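Local structure of enoyl-CoA hydratase/isomerase (Pseudomonas aeruginosa, 3LAO) at residues H21-G26 with M48-R53; R13-Q18 with F63-H68; F138-V143 with V155-A160; A166-Y169 with G173-F176. The protein probably hydrates the side-chain double bond of a steroid enoyl-CoA in sterol metabolism, as a homotrimeric member of the enoyl-CoA hydratase/isomerase family. All coordinates share one frame; numbering follows the deposited sequence.

Contacts 1 and 2 lie at one edge of the six-stranded mixed sheet, their centres about 12 Å apart. Contact 1 packs helix 38-53 on strand 22-27, and contact 2 reaches across that same strand from strand 14-19 to the end of strand 59-64; contact 1 falls within the span of contact 2. Contacts 3 and 4 follow later, their centres about 7 Å apart. They share the three-stranded sheet, where strands 137-139 and 175-177 are neighbours, and their helices, 156-161 and 163-170, are consecutive and pack together. Contact 1 is centred about 26 Å from contact 3 and about 32 Å from contact 4. Contacts 3 and 4 both touch a second subunit, bordering a trimer interface.

Contact 1 of 4, residues H21-G26 with M48-R53; sequences HLFLIG and MGEYER
Within the beta-alpha-beta unit formed by strand 22-27, helix 38-53 and strand 59-64, Phe23 and Ile25 of the strand meet Met48, Glu50 and Tyr51 on the last turns of the helix. The short strand and helix segments run antiparallel, at 178°, with their axes 9.7 Å apart. Phe23 carries most of the contact. Its CG lies anti to the backbone N (chi1 -170°), which sends the ring out toward the helix. There the CB of Tyr51 sits over one face of the ring, 4.1 Å from the Phe23 ring centroid, as a CH-pi contact. The two rings are not stacked: they are offset, planes 30° apart, and scarcely overlap. Instead, the CD1 of Tyr51 presses on the CB of Phe23 at 3.6 Å. Glu50 approaches from another side, its CD 3.6 Å from the CZ of Phe23 at the ring edge, so that the carboxylate end passes the aromatic rim while OE1 is held by a salt bridge to Arg16. Further along the strand, the CD1 of Ile25 comes 3.8 Å from the SE of Met48, a selenomethionine with two modelled positions, which makes this approach less certain. Tyr51 also makes a cation-pi contact with Lys106. No hydrogen bond joins the segments, and the join rests on apolar and aromatic packing: the helix of a right-handed beta-alpha-beta crossover laid against its sheet, as in the crotonase fold.

Contact 2 of 4, residues R13-Q18 with F63-H68; sequences RVTREQ and FAHGEH
Thr15 and His65 meet through a single side-chain hydrogen bond, with Phe63 close by. The OG1 of Thr15 lies 2.9 Å from the NE2 of His65, and either group could be the donor. The hydroxyl comes in at the imidazole edge, near the ring plane, with the two side chains reaching out to meet each other. Thr15 also brings its methyl against the same nitrogen, CG2 standing 3.3 Å from NE2 of His65, so both branches of the threonine border the ring. The torsion of Thr15 explains this: OG1 sits between the backbone N and the carbonyl carbon (chi1 67°), while CG2 lies beside the backbone N. The bond spans an intervening strand of the six-stranded sheet. Strand 14-19 runs antiparallel to strand 22-27, which in turn lies parallel to strand 59-64; Thr15 makes its backbone bond to Gly26, and Phe63 makes backbone bonds to Ile25 and Leu27. Val14, by contrast, turns to the other face of the sheet, against helix 38-53. Phe63 adds a ring to the group. Its CE2 lies 3.6 Å above the plane of the His65 ring, toward the rim, and its CZ stands 4.2 Å from the OG1 of Thr15.

Contact 3 of 4, residues F138-V143 with V155-A160; sequences FAHLEV and VRFPRA
His140 and Phe157 meet as an oblique aromatic pair, with ring centroids 5.9 Å apart and planes at 40°. The two side chains run alongside each other, pointing opposite ways. ND1 of His140 lies near the plane of the Phe157 ring, at its edge, 3.9 Å from the CE2 of Phe157; beside it, the CE1 of His140 is 4.0 Å from the CD2 of Phe157. Phe157 reaches this place from helix 156-161 with CG anti to its own backbone N (chi1 -157°). The CA atoms of His140 and Phe157 are 10.8 Å apart, a distance the two side chains span. His140 follows strand 137-139, where the chain turns toward helix 142-145, and its side chain also touches Ile121 of helix 119-125 and Ser153. Phe157 is lodged as well on Ala166 and Ile170 of helix 163-170. The two rings thus bridge the end of a strand and a helix in the buried interior. No hydrogen bond joins the two rings, so their contact rests on shape and van der Waals packing. ND1 of His140 is buried with no polar partner in the model; if it is unprotonated, the weakly positive C-H edge of Phe157 is at best a weak substitute for one.

Contact 4 of 4, residues A166-Y169 with G173-F176; sequences AMRY and GDEF
A salt bridge between Arg168 and Asp174 spans this turn, and each carboxylate oxygen has its own partner. NH1 of Arg168 donates to OD2 of Asp174 at 2.8 Å with a fairly straight N-H...O angle of 163°. OD2 accepts through its anti lone pair, and the bond lies in the guanidinium plane, which stands 79° from the carboxylate plane. OD1 of Asp174 is engaged in turn by Arg206 of a second subunit. The carbonyl of Tyr169 takes two donors: N of Gly173 approaches Tyr169 O at 2.9 Å from above the carbonyl plane, and a water gives a hydrogen to this O at 2.6 Å. That water also donates to O of Asp174, joining the two backbones. Gly173, with positive phi, is the first residue to leave the helical path. Thr172 OG1 hydrogen-bonds to both Arg168 O and Asp174 N, and the OH of Tyr169 is held by Glu180 OE2. The Tyr169 ring lies between two neighbours: Phe176 turns an edge toward one face, its CD1 3.4 Å from the CD1 of Tyr169, in an edge-to-face pair with planes at 50°; the CG of Arg168 lies over the opposite face. The turn joins helix 163-170 to strand 175-177, which pairs with strand 137-139 through Phe138 and Phe176 and packs on Phe157 of helix 156-161.

Contact 1 of 4, residues H21-G26 with M48-R53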
# COMPACT_ATOMS: atom_id res chain seq x y z
N HIS B 21 26.63 3.82 18.52
CA HIS B 21 25.30 4.41 18.38
C HIS B 21 24.19 3.35 18.27
O HIS B 21 23.01 3.68 18.05
CB HIS B 21 25.26 5.40 17.18
CG HIS B 21 26.13 6.60 17.36
ND1 HIS B 21 27.05 7.02 16.42
CD2 HIS B 21 26.25 7.46 18.41
CE1 HIS B 21 27.69 8.09 16.88
NE2 HIS B 21 27.22 8.38 18.08
N LEU B 22 24.55 2.07 18.37
CA LEU B 22 23.54 1.01 18.26
C LEU B 22 23.05 0.52 19.63
O LEU B 22 23.83 0.40 20.59
CB LEU B 22 24.07 -0.18 17.46
CG LEU B 22 24.62 0.12 16.07
CD1 LEU B 22 24.79 -1.15 15.34
CD2 LEU B 22 23.68 1.08 15.30
N PHE B 23 21.75 0.26 19.72
CA PHE B 23 21.15 -0.19 20.97
C PHE B 23 20.64 -1.62 20.71
O PHE B 23 19.67 -1.83 19.94
CB PHE B 23 20.04 0.78 21.45
CG PHE B 23 19.55 0.49 22.85
CD1 PHE B 23 18.49 -0.35 23.07
CD2 PHE B 23 20.18 1.04 23.93
CE1 PHE B 23 18.08 -0.65 24.35
CE2 PHE B 23 19.76 0.75 25.21
CZ PHE B 23 18.71 -0.10 25.41
N LEU B 24 21.31 -2.61 21.29
CA LEU B 24 20.94 -4.02 21.01
C LEU B 24 20.02 -4.63 22.06
O LEU B 24 20.33 -4.64 23.23
CB LEU B 24 22.19 -4.90 20.82
CG LEU B 24 23.00 -4.73 19.53
CD1 LEU B 24 23.25 -3.33 19.18
CD2 LEU B 24 24.33 -5.42 19.70
N ILE B 25 18.90 -5.18 21.61
CA ILE B 25 17.91 -5.79 22.49
C ILE B 25 17.71 -7.24 22.06
O ILE B 25 17.34 -7.52 20.91
CB ILE B 25 16.57 -5.02 22.44
CG1 ILE B 25 16.79 -3.53 22.74
CG2 ILE B 25 15.55 -5.59 23.40
CD1 ILE B 25 15.51 -2.68 22.65
N GLY B 26 18.00 -8.17 22.97
CA GLY B 26 17.83 -9.58 22.68
C GLY B 26 16.81 -10.31 23.55
O GLY B 26 16.93 -10.32 24.77
N MSE B 48 12.72 -0.85 25.09
CA MSE B 48 12.42 0.15 24.06
C MSE B 48 12.33 1.56 24.64
O MSE B 48 12.88 2.49 24.07
CB MSE B 48 11.15 -0.18 23.29
CG MSE B 48 11.33 0.09 21.81
SE MSE B 48 12.42 -1.30 20.98
CE MSE B 48 11.04 -2.66 20.69
N GLY B 49 11.64 1.71 25.77
CA GLY B 49 11.56 3.01 26.43
C GLY B 49 12.95 3.57 26.69
O GLY B 49 13.23 4.74 26.50
N GLU B 50 13.86 2.71 27.11
CA GLU B 50 15.19 3.17 27.42
C GLU B 50 15.99 3.58 26.14
O GLU B 50 16.76 4.55 26.17
CB GLU B 50 15.93 2.14 28.29
CG GLU B 50 17.45 2.05 28.03
CD GLU B 50 18.18 0.93 28.83
OE1 GLU B 50 17.55 -0.15 29.11
OE2 GLU B 50 19.38 1.15 29.18
N TYR B 51 15.81 2.83 25.05
CA TYR B 51 16.31 3.24 23.74
C TYR B 51 15.78 4.63 23.37
O TYR B 51 16.54 5.51 23.00
CB TYR B 51 15.91 2.22 22.66
CG TYR B 51 16.10 2.69 21.19
CD1 TYR B 51 17.34 3.08 20.73
CD2 TYR B 51 15.04 2.66 20.28
CE1 TYR B 51 17.53 3.50 19.41
CE2 TYR B 51 15.21 3.06 18.96
CZ TYR B 51 16.47 3.48 18.54
OH TYR B 51 16.66 3.87 17.25
N GLU B 52 14.47 4.83 23.47
CA GLU B 52 13.89 6.15 23.20
C GLU B 52 14.57 7.28 23.98
O GLU B 52 14.74 8.40 23.47
CB GLU B 52 12.40 6.17 23.53
CG GLU B 52 11.54 5.39 22.54
CD GLU B 52 11.41 6.10 21.21
OE1 GLU B 52 11.65 5.44 20.17
OE2 GLU B 52 11.10 7.33 21.23
N ARG B 53 14.95 7.02 25.22
CA ARG B 53 15.50 8.09 26.05
C ARG B 53 17.01 8.17 26.00
O ARG B 53 17.59 9.05 26.61
CB ARG B 53 15.04 7.94 27.51
CG ARG B 53 13.64 8.48 27.74
CD ARG B 53 13.17 8.13 29.13
NE ARG B 53 12.25 7.01 29.11
CZ ARG B 53 12.55 5.79 29.51
NH1 ARG B 53 11.62 4.85 29.45
NH2 ARG B 53 13.77 5.52 29.97

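Contact 2 of 4, residues R13-Q18 with F63-H68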
# COMPACT_ATOMS: atom_id res chain seq x y z
N ARG B 13 12.91 -12.42 29.85
CA ARG B 13 13.63 -11.18 30.06
C ARG B 13 14.38 -10.81 28.77
O ARG B 13 14.45 -11.58 27.80
CB ARG B 13 14.62 -11.34 31.21
CG ARG B 13 15.86 -12.10 30.78
CD ARG B 13 16.56 -12.77 31.94
NE ARG B 13 17.62 -13.68 31.48
CZ ARG B 13 18.04 -14.76 32.15
NH1 ARG B 13 17.51 -15.11 33.33
NH2 ARG B 13 19.01 -15.51 31.62
N VAL B 14 15.06 -9.68 28.78
CA VAL B 14 15.62 -9.19 27.56
C VAL B 14 17.07 -8.72 27.81
O VAL B 14 17.34 -8.06 28.81
CB VAL B 14 14.62 -8.09 27.06
CG1 VAL B 14 15.28 -6.85 26.61
CG2 VAL B 14 13.61 -8.72 26.04
N THR B 15 18.02 -9.06 26.94
CA THR B 15 19.35 -8.47 27.10
C THR B 15 19.40 -7.07 26.48
O THR B 15 18.67 -6.76 25.54
CB THR B 15 20.46 -9.31 26.48
OG1 THR B 15 20.32 -9.35 25.05
CG2 THR B 15 20.49 -10.76 27.08
N ARG B 16 20.30 -6.24 27.00
CA ARG B 16 20.47 -4.89 26.50
C ARG B 16 21.94 -4.60 26.32
O ARG B 16 22.74 -4.93 27.19
CB ARG B 16 19.90 -3.88 27.48
CG ARG B 16 18.40 -3.99 27.77
CD ARG B 16 18.19 -3.35 29.06
NE ARG B 16 16.85 -2.90 29.37
CZ ARG B 16 15.93 -3.63 29.98
NH1 ARG B 16 16.20 -4.92 30.29
NH2 ARG B 16 14.74 -3.09 30.26
N GLU B 17 22.31 -3.99 25.20
CA GLU B 17 23.70 -3.58 25.01
C GLU B 17 23.82 -2.32 24.16
O GLU B 17 23.17 -2.20 23.13
CB GLU B 17 24.55 -4.71 24.41
CG GLU B 17 25.94 -4.24 23.94
CD GLU B 17 26.67 -5.24 23.01
OE1 GLU B 17 26.16 -6.38 22.81
OE2 GLU B 17 27.76 -4.87 22.47
N GLN B 18 24.62 -1.39 24.63
CA GLN B 18 24.97 -0.21 23.86
C GLN B 18 26.21 -0.57 23.12
O GLN B 18 27.19 -1.02 23.73
CB GLN B 18 25.24 0.97 24.80
CG GLN B 18 25.38 2.32 24.12
CD GLN B 18 24.04 2.87 23.68
OE1 GLN B 18 23.13 2.98 24.52
NE2 GLN B 18 23.88 3.19 22.36
N PHE B 63 16.77 -8.59 18.30
CA PHE B 63 17.07 -9.96 17.88
C PHE B 63 16.68 -10.97 19.00
O PHE B 63 16.19 -10.60 20.10
CB PHE B 63 18.56 -10.05 17.51
CG PHE B 63 19.47 -10.03 18.70
CD1 PHE B 63 19.73 -8.85 19.37
CD2 PHE B 63 20.03 -11.22 19.18
CE1 PHE B 63 20.59 -8.82 20.52
CE2 PHE B 63 20.87 -11.22 20.34
CZ PHE B 63 21.16 -10.00 20.99
N ALA B 64 16.89 -12.25 18.72
CA ALA B 64 16.54 -13.32 19.67
C ALA B 64 17.77 -14.19 19.93
O ALA B 64 18.48 -14.58 18.99
CB ALA B 64 15.36 -14.18 19.16
N HIS B 65 18.04 -14.45 21.21
CA HIS B 65 19.02 -15.46 21.57
C HIS B 65 18.42 -16.81 21.26
O HIS B 65 17.18 -16.95 21.26
CB HIS B 65 19.37 -15.35 23.04
CG HIS B 65 20.05 -14.06 23.41
ND1 HIS B 65 21.40 -13.85 23.20
CD2 HIS B 65 19.57 -12.91 23.95
CE1 HIS B 65 21.71 -12.63 23.60
NE2 HIS B 65 20.62 -12.04 24.06
N GLY B 66 19.26 -17.78 20.92
CA GLY B 66 18.77 -19.13 20.68
C GLY B 66 18.56 -19.38 19.21
O GLY B 66 19.14 -18.69 18.38
N GLU B 67 17.73 -20.38 18.90
CA GLU B 67 17.50 -20.82 17.52
C GLU B 67 16.16 -20.32 17.02
O GLU B 67 15.81 -20.51 15.85
CB GLU B 67 17.57 -22.36 17.44
CG GLU B 67 18.97 -22.96 17.70
CD GLU B 67 18.97 -24.48 17.98
OE1 GLU B 67 18.24 -24.92 18.90
OE2 GLU B 67 19.72 -25.22 17.30
N HIS B 68 15.40 -19.68 17.89
CA HIS B 68 14.03 -19.30 17.57
C HIS B 68 13.67 -17.90 17.95
O HIS B 68 13.77 -17.50 19.10
CB HIS B 68 13.08 -20.28 18.25
CG HIS B 68 13.25 -21.68 17.75
ND1 HIS B 68 12.80 -22.08 16.51
CD2 HIS B 68 13.88 -22.75 18.29
CE1 HIS B 68 13.12 -23.35 16.32
NE2 HIS B 68 13.77 -23.78 17.38

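Contact 3 of 4, residues F138-V143 with V155-A160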
# COMPACT_ATOMS: atom_id res chain seq x y z
N PHE B 138 6.95 -18.90 9.50
CA PHE B 138 6.04 -17.92 10.01
C PHE B 138 4.68 -18.53 9.95
O PHE B 138 4.33 -19.22 8.97
CB PHE B 138 6.03 -16.70 9.06
CG PHE B 138 7.35 -15.97 8.98
CD1 PHE B 138 8.28 -16.27 7.99
CD2 PHE B 138 7.67 -14.98 9.92
CE1 PHE B 138 9.52 -15.57 7.93
CE2 PHE B 138 8.93 -14.26 9.87
CZ PHE B 138 9.83 -14.54 8.87
N ALA B 139 3.86 -18.22 10.94
CA ALA B 139 2.46 -18.50 10.74
C ALA B 139 1.59 -17.72 11.69
O ALA B 139 2.01 -17.40 12.79
CB ALA B 139 2.18 -20.06 10.84
N HIS B 140 0.40 -17.38 11.23
CA HIS B 140 -0.62 -16.77 12.05
C HIS B 140 -1.59 -17.81 12.62
O HIS B 140 -2.75 -17.90 12.21
CB HIS B 140 -1.39 -15.77 11.21
CG HIS B 140 -1.20 -14.37 11.65
ND1 HIS B 140 -0.29 -13.53 11.05
CD2 HIS B 140 -1.76 -13.67 12.67
CE1 HIS B 140 -0.32 -12.36 11.67
NE2 HIS B 140 -1.20 -12.42 12.65
N LEU B 141 -1.10 -18.58 13.59
CA LEU B 141 -1.82 -19.72 14.13
C LEU B 141 -3.05 -19.36 14.96
O LEU B 141 -3.85 -20.23 15.29
CB LEU B 141 -0.88 -20.58 14.96
CG LEU B 141 0.41 -21.02 14.28
CD1 LEU B 141 1.33 -21.67 15.27
CD2 LEU B 141 0.13 -21.96 13.13
N GLU B 142 -3.21 -18.10 15.30
CA GLU B 142 -4.34 -17.68 16.13
C GLU B 142 -5.70 -18.10 15.59
O GLU B 142 -6.57 -18.50 16.34
CB GLU B 142 -4.34 -16.17 16.32
CG GLU B 142 -5.73 -15.61 16.54
CD GLU B 142 -6.31 -14.94 15.31
OE1 GLU B 142 -7.50 -14.59 15.33
OE2 GLU B 142 -5.56 -14.75 14.33
N VAL B 143 -5.90 -17.96 14.28
CA VAL B 143 -7.18 -18.27 13.68
C VAL B 143 -7.62 -19.68 14.03
O VAL B 143 -8.77 -19.90 14.39
CB VAL B 143 -7.16 -18.14 12.16
CG1 VAL B 143 -7.95 -16.94 11.74
CG2 VAL B 143 -5.74 -18.08 11.63
N VAL B 155 -3.18 -4.24 10.41
CA VAL B 155 -3.27 -3.69 9.08
C VAL B 155 -1.93 -3.70 8.36
O VAL B 155 -1.87 -3.55 7.12
CB VAL B 155 -3.70 -2.25 9.16
CG1 VAL B 155 -4.72 -1.95 8.08
CG2 VAL B 155 -4.24 -2.01 10.56
N ARG B 156 -0.85 -3.86 9.14
CA ARG B 156 0.49 -3.83 8.59
C ARG B 156 0.67 -4.95 7.58
O ARG B 156 1.21 -4.75 6.48
CB ARG B 156 1.55 -3.87 9.69
CG ARG B 156 1.35 -2.73 10.68
CD ARG B 156 2.65 -2.16 11.25
NE ARG B 156 2.34 -1.09 12.20
CZ ARG B 156 2.36 -1.20 13.53
NH1 ARG B 156 2.72 -2.35 14.12
NH2 ARG B 156 2.01 -0.14 14.26
N PHE B 157 0.19 -6.14 7.93
CA PHE B 157 0.28 -7.28 7.04
C PHE B 157 -0.37 -6.95 5.65
O PHE B 157 0.31 -7.05 4.62
CB PHE B 157 -0.33 -8.49 7.72
CG PHE B 157 0.16 -9.81 7.19
CD1 PHE B 157 0.56 -9.94 5.86
CD2 PHE B 157 0.19 -10.94 8.00
CE1 PHE B 157 0.98 -11.14 5.36
CE2 PHE B 157 0.61 -12.15 7.50
CZ PHE B 157 1.00 -12.25 6.17
N PRO B 158 -1.65 -6.50 5.63
CA PRO B 158 -2.24 -6.18 4.32
C PRO B 158 -1.56 -5.01 3.62
O PRO B 158 -1.46 -5.07 2.39
CB PRO B 158 -3.69 -5.81 4.65
CG PRO B 158 -3.96 -6.41 6.01
CD PRO B 158 -2.66 -6.59 6.72
N ARG B 159 -1.11 -3.99 4.35
CA ARG B 159 -0.31 -2.89 3.78
C ARG B 159 0.94 -3.42 3.11
O ARG B 159 1.20 -3.05 1.97
CB ARG B 159 0.09 -1.85 4.83
CG ARG B 159 -1.09 -1.13 5.46
CD ARG B 159 -2.03 -0.60 4.38
NE ARG B 159 -3.21 0.04 4.95
CZ ARG B 159 -4.46 -0.26 4.62
NH1 ARG B 159 -5.45 0.37 5.22
NH2 ARG B 159 -4.72 -1.20 3.71
N ALA B 160 1.69 -4.30 3.77
CA ALA B 160 2.84 -4.87 3.12
C ALA B 160 2.43 -5.79 1.97
O ALA B 160 2.85 -5.57 0.82
CB ALA B 160 3.72 -5.61 4.09

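Contact 4 of 4, residues A166-Y169 with G173-F176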
# COMPACT_ATOMS: atom_id res chain seq x y z
N ALA B 166 -2.48 -11.26 2.23
CA ALA B 166 -2.45 -11.27 3.68
C ALA B 166 -3.61 -12.11 4.22
O ALA B 166 -3.47 -12.81 5.22
CB ALA B 166 -2.46 -9.85 4.25
N MSE B 167 -4.76 -12.03 3.55
CA MSE B 167 -5.91 -12.82 3.97
C MSE B 167 -5.64 -14.32 3.79
O MSE B 167 -5.99 -15.10 4.67
CB MSE B 167 -7.19 -12.34 3.27
CG MSE B 167 -7.72 -10.96 3.75
SE MSE B 167 -7.68 -10.60 5.74
CE MSE B 167 -6.00 -9.56 5.81
N ARG B 168 -4.97 -14.70 2.72
CA ARG B 168 -4.64 -16.09 2.47
C ARG B 168 -3.85 -16.78 3.60
O ARG B 168 -3.92 -17.99 3.73
CB ARG B 168 -3.91 -16.20 1.13
CG ARG B 168 -2.76 -17.15 1.13
CD ARG B 168 -3.09 -18.36 0.32
NE ARG B 168 -2.03 -19.35 0.35
CZ ARG B 168 -1.91 -20.30 1.27
NH1 ARG B 168 -2.78 -20.39 2.25
NH2 ARG B 168 -0.91 -21.16 1.20
N TYR B 169 -3.12 -16.02 4.40
CA TYR B 169 -2.39 -16.57 5.56
C TYR B 169 -3.05 -16.24 6.90
O TYR B 169 -3.04 -17.04 7.82
CB TYR B 169 -0.93 -16.09 5.60
CG TYR B 169 -0.15 -16.69 4.48
CD1 TYR B 169 0.24 -18.02 4.53
CD2 TYR B 169 0.17 -15.94 3.34
CE1 TYR B 169 0.95 -18.60 3.49
CE2 TYR B 169 0.87 -16.51 2.30
CZ TYR B 169 1.25 -17.84 2.38
OH TYR B 169 1.95 -18.40 1.36
N GLY B 173 -4.15 -19.58 8.66
CA GLY B 173 -3.17 -20.01 9.63
C GLY B 173 -2.03 -20.73 8.96
O GLY B 173 -1.12 -21.18 9.62
N ASP B 174 -2.06 -20.81 7.64
CA ASP B 174 -1.01 -21.55 6.92
C ASP B 174 0.37 -21.00 7.18
O ASP B 174 0.56 -19.80 7.41
CB ASP B 174 -1.28 -21.56 5.41
CG ASP B 174 -2.25 -22.66 5.01
OD1 ASP B 174 -2.22 -23.73 5.67
OD2 ASP B 174 -3.02 -22.48 4.04
N GLU B 175 1.34 -21.90 7.09
CA GLU B 175 2.74 -21.60 7.35
C GLU B 175 3.41 -21.08 6.07
O GLU B 175 3.10 -21.55 4.97
CB GLU B 175 3.46 -22.87 7.79
CG GLU B 175 4.87 -22.63 8.29
CD GLU B 175 5.55 -23.89 8.82
OE1 GLU B 175 5.17 -24.38 9.90
OE2 GLU B 175 6.50 -24.38 8.16
N PHE B 176 4.32 -20.10 6.20
CA PHE B 176 5.14 -19.68 5.07
C PHE B 176 6.55 -19.52 5.51
O PHE B 176 6.81 -19.46 6.71
CB PHE B 176 4.64 -18.40 4.41
CG PHE B 176 4.33 -17.27 5.38
CD1 PHE B 176 3.18 -17.30 6.15
CD2 PHE B 176 5.16 -16.14 5.45
CE1 PHE B 176 2.88 -16.27 7.01
CE2 PHE B 176 4.88 -15.10 6.29
CZ PHE B 176 3.72 -15.17 7.08
O HOH W 1 -0.65 -17.76 8.55